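Local coordinates for protein SusD homolog (Bacteroides ovatus, PDB 4F53) that probably binds mucin O-glycans at the outer membrane as a SusD-like lipoprotein built on a helical, TPR-like fold, at residues S72-T77 / D82-I87; R184-N187 / A192-K195; R336-A341 / F370-I375; D483-N488 / R507-A512. All blocks are in the same frame, centred on the assembly; numbering follows the deposited sequence.

Interaction 1 (S72-T77 / D82-I87)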
loop_
_atom_site.group_PDB
_atom_site.type_symbol
_atom_site.label_atom_id
_atom_site.label_comp_id
_atom_site.label_asym_id
_atom_site.label_seq_id
_atom_site.Cartn_x
_atom_site.Cartn_y
_atom_site.Cartn_z
ATOM N N SER A 72 9.032 -22.706 -1.565
ATOM C CA SER A 72 8.025 -23.771 -1.453
ATOM C C SER A 72 6.641 -23.229 -1.880
ATOM O O SER A 72 5.819 -23.952 -2.452
ATOM C CB SER A 72 7.977 -24.308 -0.027
ATOM O OG SER A 72 7.551 -23.302 0.885
ATOM N N GLY A 73 6.417 -21.950 -1.610
ATOM C CA GLY A 73 5.192 -21.242 -1.947
ATOM C C GLY A 73 5.383 -19.761 -1.762
ATOM O O GLY A 73 6.470 -19.319 -1.365
ATOM N N ARG A 74 4.342 -18.977 -2.077
ATOM C CA ARG A 74 4.401 -17.515 -1.981
ATOM C C ARG A 74 3.098 -16.946 -1.428
ATOM O O ARG A 74 2.084 -17.638 -1.406
ATOM C CB ARG A 74 4.680 -16.891 -3.376
ATOM C CG ARG A 74 5.911 -17.427 -4.125
ATOM C CD ARG A 74 6.345 -16.530 -5.287
ATOM N NE ARG A 74 5.235 -16.105 -6.145
ATOM C CZ ARG A 74 4.663 -16.854 -7.083
ATOM N NH1 ARG A 74 5.080 -18.095 -7.298
ATOM N NH2 ARG A 74 3.672 -16.369 -7.816
ATOM N N TYR A 75 3.112 -15.678 -1.011
ATOM C CA TYR A 75 1.898 -14.990 -0.580
ATOM C C TYR A 75 0.878 -14.947 -1.738
ATOM O O TYR A 75 -0.295 -15.226 -1.526
ATOM C CB TYR A 75 2.197 -13.555 -0.104
ATOM C CG TYR A 75 3.257 -13.409 0.969
ATOM C CD1 TYR A 75 2.970 -13.695 2.304
ATOM C CD2 TYR A 75 4.495 -12.842 0.678
ATOM C CE1 TYR A 75 3.923 -13.494 3.311
ATOM C CE2 TYR A 75 5.444 -12.605 1.679
ATOM C CZ TYR A 75 5.155 -12.935 2.993
ATOM O OH TYR A 75 6.111 -12.715 3.961
ATOM N N ALA A 76 1.358 -14.635 -2.966
ATOM C CA ALA A 76 0.562 -14.499 -4.183
ATOM C C ALA A 76 -0.287 -15.728 -4.471
ATOM O O ALA A 76 -1.436 -15.572 -4.874
ATOM C CB ALA A 76 1.467 -14.206 -5.376
ATOM N N THR A 77 0.265 -16.941 -4.264
ATOM C CA THR A 77 -0.466 -18.183 -4.539
ATOM C C THR A 77 -1.130 -18.730 -3.243
ATOM O O THR A 77 -1.687 -19.814 -3.251
ATOM C CB THR A 77 0.455 -19.197 -5.260
ATOM O OG1 THR A 77 1.663 -19.367 -4.513
ATOM C CG2 THR A 77 0.786 -18.758 -6.671
ATOM N N ASP A 82 5.885 -20.995 6.747
ATOM C CA ASP A 82 5.748 -20.491 8.109
ATOM C C ASP A 82 6.705 -19.294 8.346
ATOM O O ASP A 82 6.288 -18.316 8.959
ATOM C CB ASP A 82 5.980 -21.619 9.130
ATOM C CG ASP A 82 4.746 -22.476 9.431
ATOM O OD1 ASP A 82 3.607 -22.020 9.139
ATOM O OD2 ASP A 82 4.912 -23.569 10.022
ATOM N N ASP A 83 7.933 -19.333 7.775
ATOM C CA ASP A 83 8.919 -18.244 7.877
ATOM C C ASP A 83 8.431 -16.964 7.209
ATOM O O ASP A 83 8.648 -15.887 7.759
ATOM C CB ASP A 83 10.279 -18.649 7.271
ATOM C CG ASP A 83 10.936 -19.869 7.906
ATOM O OD1 ASP A 83 10.686 -20.129 9.113
ATOM O OD2 ASP A 83 11.718 -20.554 7.200
ATOM N N TRP A 84 7.783 -17.069 6.036
ATOM C CA TRP A 84 7.232 -15.905 5.324
ATOM C C TRP A 84 6.033 -15.317 6.070
ATOM O O TRP A 84 5.783 -14.115 5.986
ATOM C CB TRP A 84 6.797 -16.283 3.901
ATOM C CG TRP A 84 7.913 -16.436 2.897
ATOM C CD1 TRP A 84 9.162 -16.948 3.112
ATOM C CD2 TRP A 84 7.835 -16.143 1.491
ATOM N NE1 TRP A 84 9.874 -16.970 1.936
ATOM C CE2 TRP A 84 9.079 -16.497 0.921
ATOM C CE3 TRP A 84 6.816 -15.653 0.649
ATOM C CZ2 TRP A 84 9.342 -16.351 -0.444
ATOM C CZ3 TRP A 84 7.082 -15.505 -0.696
ATOM C CH2 TRP A 84 8.326 -15.869 -1.234
ATOM N N LYS A 85 5.268 -16.165 6.763
ATOM C CA LYS A 85 4.089 -15.729 7.507
ATOM C C LYS A 85 4.472 -14.985 8.805
ATOM O O LYS A 85 3.665 -14.222 9.331
ATOM C CB LYS A 85 3.177 -16.920 7.806
ATOM C CG LYS A 85 2.470 -17.398 6.548
ATOM C CD LYS A 85 1.338 -18.350 6.825
ATOM C CE LYS A 85 1.767 -19.781 6.808
ATOM N NZ LYS A 85 0.613 -20.674 7.046
ATOM N N LYS A 86 5.716 -15.154 9.276
ATOM C CA LYS A 86 6.189 -14.503 10.498
ATOM C C LYS A 86 6.636 -13.038 10.250
ATOM O O LYS A 86 6.377 -12.165 11.079
ATOM C CB LYS A 86 7.342 -15.333 11.089
ATOM C CG LYS A 86 7.734 -14.983 12.502
ATOM C CD LYS A 86 8.692 -16.020 13.072
ATOM C CE LYS A 86 9.151 -15.719 14.488
ATOM N NZ LYS A 86 10.198 -14.660 14.535
ATOM N N ILE A 87 7.299 -12.786 9.122
ATOM C CA ILE A 87 7.914 -11.511 8.784
ATOM C C ILE A 87 6.933 -10.305 8.793
ATOM O O ILE A 87 7.314 -9.327 9.445
ATOM C CB ILE A 87 8.730 -11.627 7.455
ATOM C CG1 ILE A 87 9.843 -12.676 7.648
ATOM C CG2 ILE A 87 9.349 -10.255 7.022
ATOM C CD1 ILE A 87 10.390 -13.258 6.386
#
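Gly-73 meets the indole of Trp-84 through its backbone: its carbonyl O lies over one face of the ring, toward the rim, 3.9 Å from Trp-84 CH2. Arg-74 follows with its CA 3.6 Å from Trp-84 CZ3, while its aliphatic CB and CG run alongside the indole. The chain then bends at chi3 and takes the guanidinium away, to Asp-64, the carbonyl of Ile-309 and Gln-311. Here the loop after strand 62-64 is folded back on the first turn of helix 82-106, a local closure that buries the Trp-84 indole, which Trp-71 and Tyr-49 also meet edge-to-face. Tyr-75 adds both a ring and a hydroxyl. Trp-84 CE3 sits over one face of the phenol, 3.5 Å from Tyr-75 CE2, the two rings inclined at 41°. With CG beside the backbone N (chi1 -54°), the ring is turned toward the helix start, and Tyr-75 OH donates to the carbonyl O of Trp-84, though the modelled 2.5 Å is doubtfully short. A phenylalanine here would keep the ring but would probably leave that carbonyl without its hydroxyl donor. The Tyr-75 side chain also packs on Leu-53 and Met-54 of helix 44-58, a setting suited to a large, mostly apolar residue.

Interaction 2 (R184-N187 / A192-K195)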
loop_
_atom_site.group_PDB
_atom_site.type_symbol
_atom_site.label_atom_id
_atom_site.label_comp_id
_atom_site.label_asym_id
_atom_site.label_seq_id
_atom_site.Cartn_x
_atom_site.Cartn_y
_atom_site.Cartn_z
ATOM N N ARG A 184 14.577 12.520 6.707
ATOM C CA ARG A 184 14.946 12.291 5.309
ATOM C C ARG A 184 13.727 12.365 4.391
ATOM O O ARG A 184 13.805 11.971 3.226
ATOM C CB ARG A 184 15.669 10.936 5.154
ATOM C CG ARG A 184 16.937 10.833 5.986
ATOM C CD ARG A 184 17.659 9.495 5.800
ATOM N NE ARG A 184 18.313 9.407 4.490
ATOM C CZ ARG A 184 19.479 9.973 4.188
ATOM N NH1 ARG A 184 20.143 10.670 5.100
ATOM N NH2 ARG A 184 19.975 9.870 2.968
ATOM N N ILE A 185 12.613 12.907 4.895
ATOM C CA ILE A 185 11.402 13.070 4.108
ATOM C C ILE A 185 11.136 14.556 3.841
ATOM O O ILE A 185 10.961 14.932 2.682
ATOM C CB ILE A 185 10.169 12.351 4.761
ATOM C CG1 ILE A 185 10.372 10.804 4.740
ATOM C CG2 ILE A 185 8.846 12.757 4.055
ATOM C CD1 ILE A 185 9.322 9.996 5.396
ATOM N N TYR A 186 11.052 15.383 4.895
ATOM C CA TYR A 186 10.729 16.808 4.767
ATOM C C TYR A 186 11.839 17.733 5.259
ATOM O O TYR A 186 11.658 18.961 5.257
ATOM C CB TYR A 186 9.430 17.139 5.505
ATOM C CG TYR A 186 8.202 16.499 4.902
ATOM C CD1 TYR A 186 7.874 16.695 3.556
ATOM C CD2 TYR A 186 7.298 15.803 5.695
ATOM C CE1 TYR A 186 6.699 16.168 3.011
ATOM C CE2 TYR A 186 6.142 15.236 5.153
ATOM C CZ TYR A 186 5.834 15.449 3.819
ATOM O OH TYR A 186 4.682 14.934 3.311
ATOM N N ASN A 187 12.989 17.149 5.648
ATOM C CA ASN A 187 14.192 17.854 6.100
ATOM C C ASN A 187 13.920 18.840 7.239
ATOM O O ASN A 187 14.442 19.952 7.227
ATOM C CB ASN A 187 14.880 18.574 4.919
ATOM C CG ASN A 187 15.124 17.673 3.738
ATOM O OD1 ASN A 187 14.546 17.867 2.659
ATOM N ND2 ASN A 187 15.938 16.638 3.934
ATOM N N ALA A 192 5.195 20.799 6.773
ATOM C CA ALA A 192 5.028 19.698 5.823
ATOM C C ALA A 192 4.493 18.435 6.553
ATOM O O ALA A 192 3.670 17.719 6.000
ATOM C CB ALA A 192 6.343 19.406 5.124
ATOM N N TRP A 193 4.911 18.223 7.818
ATOM C CA TRP A 193 4.480 17.125 8.690
ATOM C C TRP A 193 3.051 17.336 9.165
ATOM O O TRP A 193 2.333 16.360 9.363
ATOM C CB TRP A 193 5.444 16.960 9.891
ATOM C CG TRP A 193 6.672 16.192 9.511
ATOM C CD1 TRP A 193 7.953 16.659 9.489
ATOM C CD2 TRP A 193 6.728 14.833 9.038
ATOM N NE1 TRP A 193 8.808 15.673 9.049
ATOM C CE2 TRP A 193 8.077 14.559 8.719
ATOM C CE3 TRP A 193 5.752 13.846 8.763
ATOM C CZ2 TRP A 193 8.485 13.328 8.196
ATOM C CZ3 TRP A 193 6.159 12.629 8.236
ATOM C CH2 TRP A 193 7.510 12.371 7.981
ATOM N N TYR A 194 2.651 18.609 9.343
ATOM C CA TYR A 194 1.294 19.039 9.705
ATOM C C TYR A 194 0.335 18.602 8.608
ATOM O O TYR A 194 -0.707 18.026 8.916
ATOM C CB TYR A 194 1.241 20.572 9.906
ATOM C CG TYR A 194 -0.132 21.095 10.279
ATOM C CD1 TYR A 194 -0.607 20.994 11.586
ATOM C CD2 TYR A 194 -0.963 21.684 9.325
ATOM C CE1 TYR A 194 -1.869 21.474 11.937
ATOM C CE2 TYR A 194 -2.237 22.151 9.663
ATOM C CZ TYR A 194 -2.681 22.054 10.974
ATOM O OH TYR A 194 -3.925 22.517 11.334
ATOM N N LYS A 195 0.703 18.853 7.325
ATOM C CA LYS A 195 -0.097 18.455 6.156
ATOM C C LYS A 195 -0.169 16.951 6.036
ATOM O O LYS A 195 -1.227 16.428 5.710
ATOM C CB LYS A 195 0.479 19.047 4.849
ATOM C CG LYS A 195 0.394 20.570 4.795
ATOM C CD LYS A 195 0.717 21.040 3.406
ATOM C CE LYS A 195 1.132 22.484 3.393
ATOM N NZ LYS A 195 1.390 22.946 2.006
#
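Tyr-186 and Ala-192 bring the two backbones to 6.5 Å between their CA atoms, where an irregular loop runs up to the early part of helix 190-207 and both residues direct their CB toward the opposite segment. The Tyr-186 ring is clasped on its two faces. Ala-192 CB forms a CH-pi contact with one of them, 3.6 Å from the ring centroid and 19° off the normal, and Ile-185 CG2 of its own segment lies over the centre of the opposite face. The small methyl can lie close over the phenol, which suits alanine to this helix position. The edge of the same ring is turned to Trp-193: Tyr-186 CD2 stands above the indole, 3.4 Å from Trp-193 CE2, in a T-shaped (edge-to-face) pair with planes at 81°. This is the junction of a loop with the helix that follows it in the TPR-like helical fold, and the aromatic pair packs the one against the other. The CB of Trp-193 does not point at the loop, but with CG beside the backbone N (chi1 -81°) the indole comes nearer to it. Ile-185 crosses it at about a right angle, its CB 3.9 Å from Trp-193 CZ2. The polar ends find partners beyond this pair of segments. Tyr-186 OH bonds to the carbonyl of Asp-239, and Trp-193 NE1 to a carboxylate oxygen of Asp-183, whose other oxygen receives the backbone N-H groups of Ile-185 and Tyr-186. The indole also packs on Leu-115 and Leu-118 of helix 110-131.

Interaction 3 (R336-A341 / F370-I375); sequences RASEVA and FEENGI
Glu-372 presents its carboxylate to the start of helix 337-349, and the guanidinium of Arg-336 lies obliquely beside it, the two planes 29° apart. Both carboxylate oxygens are engaged on their syn sides. OE1 uses its syn lone pair to accept from Ser-338 OG at 2.9 Å; OE2 receives the backbone N-H of Ser-338 at 3.0 Å, somewhat out of the carboxylate plane and with an N-H...O angle of 153°. Serine suits this place because its small side chain lets its hydroxyl and its own N-H grip one carboxylate together. A chi1 of 66°, with OG between the backbone N and the carbonyl carbon, puts the hydroxyl on that side. A water bridges the two segments, accepting from Ala-337 N and donating to Glu-372 OE2 at 2.6 Å.

Arg-336 crosses the glutamate with an extended chain. Its CD comes 3.4 Å from Glu-372 OE1, but the salt bridge from NH1 to the same oxygen is long, 3.9 Å; NH2 bonds to the carbonyl of Phe-439. A second water joins Arg-336 NH2 to Asn-373 OD1. The negative charge near the N-H groups at the helix start would probably be steadied by the helix dipole as well as by the arginine. Beyond the glutamate, helix 358-372 finishes in a Schellman motif: Ile-375 N bonds to Phe-370 O and Gly-374 N to Glu-371 O, with positive-phi Gly-374 as C-prime. The arrangement joins the C-terminal end of one helix to the N-terminal end of another, as consecutive helices pack in a TPR-like fold.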
loop_
_atom_site.group_PDB
_atom_site.type_symbol
_atom_site.label_atom_id
_atom_site.label_comp_id
_atom_site.label_asym_id
_atom_site.label_seq_id
_atom_site.Cartn_x
_atom_site.Cartn_y
_atom_site.Cartn_z
ATOM N N ARG A 336 1.795 9.978 -1.332
ATOM C CA ARG A 336 1.642 10.896 -2.460
ATOM C C ARG A 336 0.523 11.896 -2.233
ATOM O O ARG A 336 -0.526 11.536 -1.691
ATOM C CB ARG A 336 1.327 10.109 -3.736
ATOM C CG ARG A 336 2.384 9.106 -4.163
ATOM C CD ARG A 336 2.108 8.810 -5.610
ATOM N NE ARG A 336 3.007 7.831 -6.219
ATOM C CZ ARG A 336 4.163 8.130 -6.799
ATOM N NH1 ARG A 336 4.626 9.366 -6.772
ATOM N NH2 ARG A 336 4.889 7.182 -7.367
ATOM N N ALA A 337 0.721 13.133 -2.712
ATOM C CA ALA A 337 -0.303 14.199 -2.671
ATOM C C ALA A 337 -1.475 13.831 -3.578
ATOM O O ALA A 337 -2.592 14.157 -3.242
ATOM C CB ALA A 337 0.294 15.547 -3.101
ATOM N N SER A 338 -1.234 13.118 -4.698
ATOM C CA SER A 338 -2.314 12.688 -5.597
ATOM C C SER A 338 -3.337 11.780 -4.856
ATOM O O SER A 338 -4.531 11.896 -5.122
ATOM C CB SER A 338 -1.757 11.996 -6.840
ATOM O OG SER A 338 -1.133 10.777 -6.486
ATOM N N GLU A 339 -2.886 10.961 -3.876
ATOM C CA GLU A 339 -3.761 10.093 -3.045
ATOM C C GLU A 339 -4.789 10.949 -2.251
ATOM O O GLU A 339 -5.962 10.614 -2.216
ATOM C CB GLU A 339 -2.915 9.233 -2.082
ATOM C CG GLU A 339 -3.738 8.291 -1.204
ATOM C CD GLU A 339 -3.040 7.618 -0.031
ATOM O OE1 GLU A 339 -1.848 7.244 -0.147
ATOM O OE2 GLU A 339 -3.715 7.420 1.003
ATOM N N VAL A 340 -4.346 12.086 -1.713
ATOM C CA VAL A 340 -5.153 13.022 -0.942
ATOM C C VAL A 340 -6.240 13.642 -1.824
ATOM O O VAL A 340 -7.387 13.749 -1.394
ATOM C CB VAL A 340 -4.246 14.101 -0.278
ATOM C CG1 VAL A 340 -5.085 15.189 0.390
ATOM C CG2 VAL A 340 -3.287 13.448 0.724
ATOM N N ALA A 341 -5.898 14.011 -3.065
ATOM C CA ALA A 341 -6.890 14.557 -3.988
ATOM C C ALA A 341 -7.977 13.486 -4.312
ATOM O O ALA A 341 -9.177 13.805 -4.324
ATOM C CB ALA A 341 -6.218 15.072 -5.247
ATOM N N PHE A 370 0.468 13.168 -12.755
ATOM C CA PHE A 370 1.266 13.547 -13.941
ATOM C C PHE A 370 2.501 14.387 -13.502
ATOM O O PHE A 370 3.624 14.061 -13.860
ATOM C CB PHE A 370 0.399 14.315 -14.944
ATOM C CG PHE A 370 -0.298 13.439 -15.962
ATOM C CD1 PHE A 370 -1.033 12.320 -15.561
ATOM C CD2 PHE A 370 -0.253 13.751 -17.318
ATOM C CE1 PHE A 370 -1.699 11.531 -16.497
ATOM C CE2 PHE A 370 -0.903 12.946 -18.257
ATOM C CZ PHE A 370 -1.641 11.857 -17.839
ATOM N N GLU A 371 2.277 15.408 -12.667
ATOM C CA GLU A 371 3.316 16.272 -12.107
ATOM C C GLU A 371 4.319 15.464 -11.271
ATOM O O GLU A 371 5.517 15.669 -11.395
ATOM C CB GLU A 371 2.669 17.367 -11.255
ATOM C CG GLU A 371 3.624 18.469 -10.845
ATOM C CD GLU A 371 2.975 19.624 -10.111
ATOM O OE1 GLU A 371 1.722 19.675 -10.036
ATOM O OE2 GLU A 371 3.734 20.479 -9.597
ATOM N N GLU A 372 3.839 14.541 -10.433
ATOM C CA GLU A 372 4.698 13.681 -9.601
ATOM C C GLU A 372 5.642 12.831 -10.468
ATOM O O GLU A 372 6.710 12.440 -10.018
ATOM C CB GLU A 372 3.822 12.719 -8.755
ATOM C CG GLU A 372 3.144 13.350 -7.549
ATOM C CD GLU A 372 1.952 12.626 -6.942
ATOM O OE1 GLU A 372 1.504 11.578 -7.468
ATOM O OE2 GLU A 372 1.451 13.139 -5.921
ATOM N N ASN A 373 5.219 12.512 -11.708
ATOM C CA ASN A 373 5.947 11.626 -12.606
ATOM C C ASN A 373 6.632 12.379 -13.727
ATOM O O ASN A 373 7.107 11.751 -14.675
ATOM C CB ASN A 373 4.995 10.549 -13.135
ATOM C CG ASN A 373 4.649 9.543 -12.051
ATOM O OD1 ASN A 373 5.490 8.779 -11.592
ATOM N ND2 ASN A 373 3.440 9.585 -11.535
ATOM N N GLY A 374 6.746 13.708 -13.565
ATOM C CA GLY A 374 7.434 14.599 -14.491
ATOM C C GLY A 374 6.796 14.735 -15.851
ATOM O O GLY A 374 7.481 15.112 -16.793
ATOM N N ILE A 375 5.483 14.453 -15.975
ATOM C CA ILE A 375 4.805 14.577 -17.264
ATOM C C ILE A 375 4.282 16.006 -17.398
ATOM O O ILE A 375 3.430 16.439 -16.639
ATOM C CB ILE A 375 3.720 13.488 -17.451
ATOM C CG1 ILE A 375 4.360 12.105 -17.299
ATOM C CG2 ILE A 375 3.023 13.644 -18.818
ATOM C CD1 ILE A 375 3.467 11.128 -17.016
HETATM O O HOH W 1 7.117 7.446 -9.563
HETATM O O HOH W 2 3.181 13.896 -4.156
#

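Interaction 4 (D483-N488 / R507-A512); sequences DEYREN and RGDTMA
Asp-509 is held by several groups at once: Tyr-485 OH donates to OD2 at 2.6 Å, while OD1 takes a salt bridge from Arg-477 and the backbone N-H of Tyr-480. The contact ties short helix 482-487 to the loop that follows helix 489-502, near the C-terminal end of this SusD-family chain, and it lies toward the surface. Tyr-485 and Asp-509 approach from opposite directions. OD2 comes to the edge of the phenol, in its plane, 3.3 Å from Tyr-485 CE1, with ring and carboxylate planes 27° apart. OD2 is met on its anti side, 20° out of the carboxylate plane, a less usual approach than the syn one. The long tyrosine and the outstretched aspartate together bridge the 11.2 Å between the CA atoms of Tyr-485 and Asp-509, and the tyrosine side chain also packs on Val-492 and Val-496 of helix 489-502. A leucine at this position would probably leave Asp-509 OD2 without its hydroxyl partner. Asp-509 reaches out because CG stands opposite its backbone N (chi1 -177°), at the centre of an inverse gamma turn. Just beyond it, an ST turn shapes the loop: Ala-512 N donates to Thr-510 OG1 at 3.1 Å.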
loop_
_atom_site.group_PDB
_atom_site.type_symbol
_atom_site.label_atom_id
_atom_site.label_comp_id
_atom_site.label_asym_id
_atom_site.label_seq_id
_atom_site.Cartn_x
_atom_site.Cartn_y
_atom_site.Cartn_z
ATOM N N ASP A 483 3.737 -19.456 15.687
ATOM C CA ASP A 483 4.620 -19.273 16.852
ATOM C C ASP A 483 3.994 -18.408 17.921
ATOM O O ASP A 483 4.343 -18.554 19.095
ATOM C CB ASP A 483 5.966 -18.640 16.434
ATOM C CG ASP A 483 7.005 -19.599 15.870
ATOM O OD1 ASP A 483 7.002 -20.785 16.271
ATOM O OD2 ASP A 483 7.865 -19.144 15.069
ATOM N N GLU A 484 3.079 -17.500 17.525
ATOM C CA GLU A 484 2.391 -16.614 18.465
ATOM C C GLU A 484 1.356 -17.401 19.264
ATOM O O GLU A 484 1.165 -17.108 20.447
ATOM C CB GLU A 484 1.791 -15.380 17.766
ATOM C CG GLU A 484 2.852 -14.411 17.261
ATOM C CD GLU A 484 3.993 -14.115 18.221
ATOM O OE1 GLU A 484 3.714 -13.675 19.359
ATOM O OE2 GLU A 484 5.164 -14.358 17.848
ATOM N N TYR A 485 0.776 -18.463 18.674
ATOM C CA TYR A 485 -0.132 -19.371 19.383
ATOM C C TYR A 485 0.639 -20.163 20.442
ATOM O O TYR A 485 0.048 -20.581 21.432
ATOM C CB TYR A 485 -0.773 -20.361 18.407
ATOM C CG TYR A 485 -1.975 -19.858 17.648
ATOM C CD1 TYR A 485 -1.825 -19.155 16.452
ATOM C CD2 TYR A 485 -3.266 -20.200 18.046
ATOM C CE1 TYR A 485 -2.933 -18.763 15.703
ATOM C CE2 TYR A 485 -4.382 -19.775 17.329
ATOM C CZ TYR A 485 -4.210 -19.069 16.152
ATOM O OH TYR A 485 -5.312 -18.722 15.422
ATOM N N ARG A 486 1.951 -20.404 20.223
ATOM C CA ARG A 486 2.735 -21.184 21.175
ATOM C C ARG A 486 3.347 -20.322 22.282
ATOM O O ARG A 486 3.348 -20.746 23.431
ATOM C CB ARG A 486 3.805 -22.006 20.461
ATOM C CG ARG A 486 3.183 -23.171 19.707
ATOM C CD ARG A 486 4.201 -24.046 19.024
ATOM N NE ARG A 486 4.018 -24.027 17.576
ATOM C CZ ARG A 486 4.796 -23.349 16.745
ATOM N NH1 ARG A 486 5.824 -22.654 17.209
ATOM N NH2 ARG A 486 4.562 -23.376 15.440
ATOM N N GLU A 487 3.813 -19.117 21.963
ATOM C CA GLU A 487 4.419 -18.201 22.933
ATOM C C GLU A 487 3.410 -17.271 23.627
ATOM O O GLU A 487 3.732 -16.737 24.689
ATOM C CB GLU A 487 5.490 -17.333 22.247
ATOM C CG GLU A 487 6.666 -18.129 21.713
ATOM C CD GLU A 487 7.979 -17.392 21.522
ATOM O OE1 GLU A 487 7.965 -16.167 21.256
ATOM O OE2 GLU A 487 9.031 -18.068 21.591
ATOM N N ASN A 488 2.208 -17.057 23.048
ATOM C CA ASN A 488 1.221 -16.107 23.609
ATOM C C ASN A 488 -0.250 -16.571 23.389
ATOM O O ASN A 488 -1.114 -15.757 23.078
ATOM C CB ASN A 488 1.457 -14.730 22.927
ATOM C CG ASN A 488 0.875 -13.530 23.631
ATOM O OD1 ASN A 488 0.724 -13.487 24.864
ATOM N ND2 ASN A 488 0.578 -12.503 22.851
ATOM N N ARG A 507 -14.426 -16.213 8.870
ATOM C CA ARG A 507 -13.810 -17.385 8.233
ATOM C C ARG A 507 -12.613 -17.942 9.042
ATOM O O ARG A 507 -11.767 -18.635 8.477
ATOM C CB ARG A 507 -13.359 -17.033 6.788
ATOM C CG ARG A 507 -14.464 -16.564 5.838
ATOM C CD ARG A 507 -15.491 -17.658 5.561
ATOM N NE ARG A 507 -16.490 -17.233 4.581
ATOM C CZ ARG A 507 -17.604 -16.570 4.863
ATOM N NH1 ARG A 507 -17.889 -16.232 6.114
ATOM N NH2 ARG A 507 -18.444 -16.239 3.895
ATOM N N GLY A 508 -12.575 -17.646 10.344
ATOM C CA GLY A 508 -11.522 -18.092 11.259
ATOM C C GLY A 508 -10.243 -17.301 11.093
ATOM O O GLY A 508 -10.219 -16.274 10.385
ATOM N N ASP A 509 -9.152 -17.777 11.720
ATOM C CA ASP A 509 -7.855 -17.118 11.592
ATOM C C ASP A 509 -7.238 -17.546 10.272
ATOM O O ASP A 509 -6.302 -18.355 10.231
ATOM C CB ASP A 509 -6.938 -17.421 12.795
ATOM C CG ASP A 509 -5.595 -16.717 12.762
ATOM O OD1 ASP A 509 -5.475 -15.678 12.052
ATOM O OD2 ASP A 509 -4.666 -17.198 13.428
ATOM N N THR A 510 -7.814 -17.031 9.171
ATOM C CA THR A 510 -7.359 -17.359 7.832
ATOM C C THR A 510 -7.247 -16.078 6.999
ATOM O O THR A 510 -7.604 -14.987 7.458
ATOM C CB THR A 510 -8.304 -18.378 7.151
ATOM O OG1 THR A 510 -9.482 -17.730 6.713
ATOM C CG2 THR A 510 -8.657 -19.602 8.016
HETATM N N MSE A 511 -6.819 -16.240 5.747
HETATM C CA MSE A 511 -6.724 -15.163 4.775
HETATM C C MSE A 511 -8.102 -14.693 4.278
HETATM O O MSE A 511 -8.191 -13.647 3.643
HETATM C CB MSE A 511 -5.906 -15.645 3.578
HETATM C CG MSE A 511 -4.420 -15.719 3.850
HETATM SE SE MSE A 511 -3.492 -16.155 2.191
HETATM C CE MSE A 511 -1.630 -16.208 2.860
ATOM N N ALA A 512 -9.176 -15.453 4.574
ATOM C CA ALA A 512 -10.520 -15.224 4.055
ATOM C C ALA A 512 -11.346 -14.313 4.931
ATOM O O ALA A 512 -12.337 -13.745 4.439
ATOM C CB ALA A 512 -11.223 -16.560 3.864
#

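How the interactions relate
From the N terminus the four contacts come in series, each closing before the next opens, so none encloses or crosses another. Interaction 1 folds a loop against the start of helix 82-106, and interaction 2 does the same for helix 190-207; each closes a short loop. Interaction 3 spans more chain, joining the start of helix 337-349 to the end of helix 358-372. Interaction 4 ties helix 482-487 to the loop beyond helix 489-502. In space, interactions 1 and 4 touch, through packing of Lys-86 on Asp-483, with centres 14 Å apart. Interactions 2 and 3 have centres 16 Å apart without touching; interaction 1 lies across the chain's centre from both.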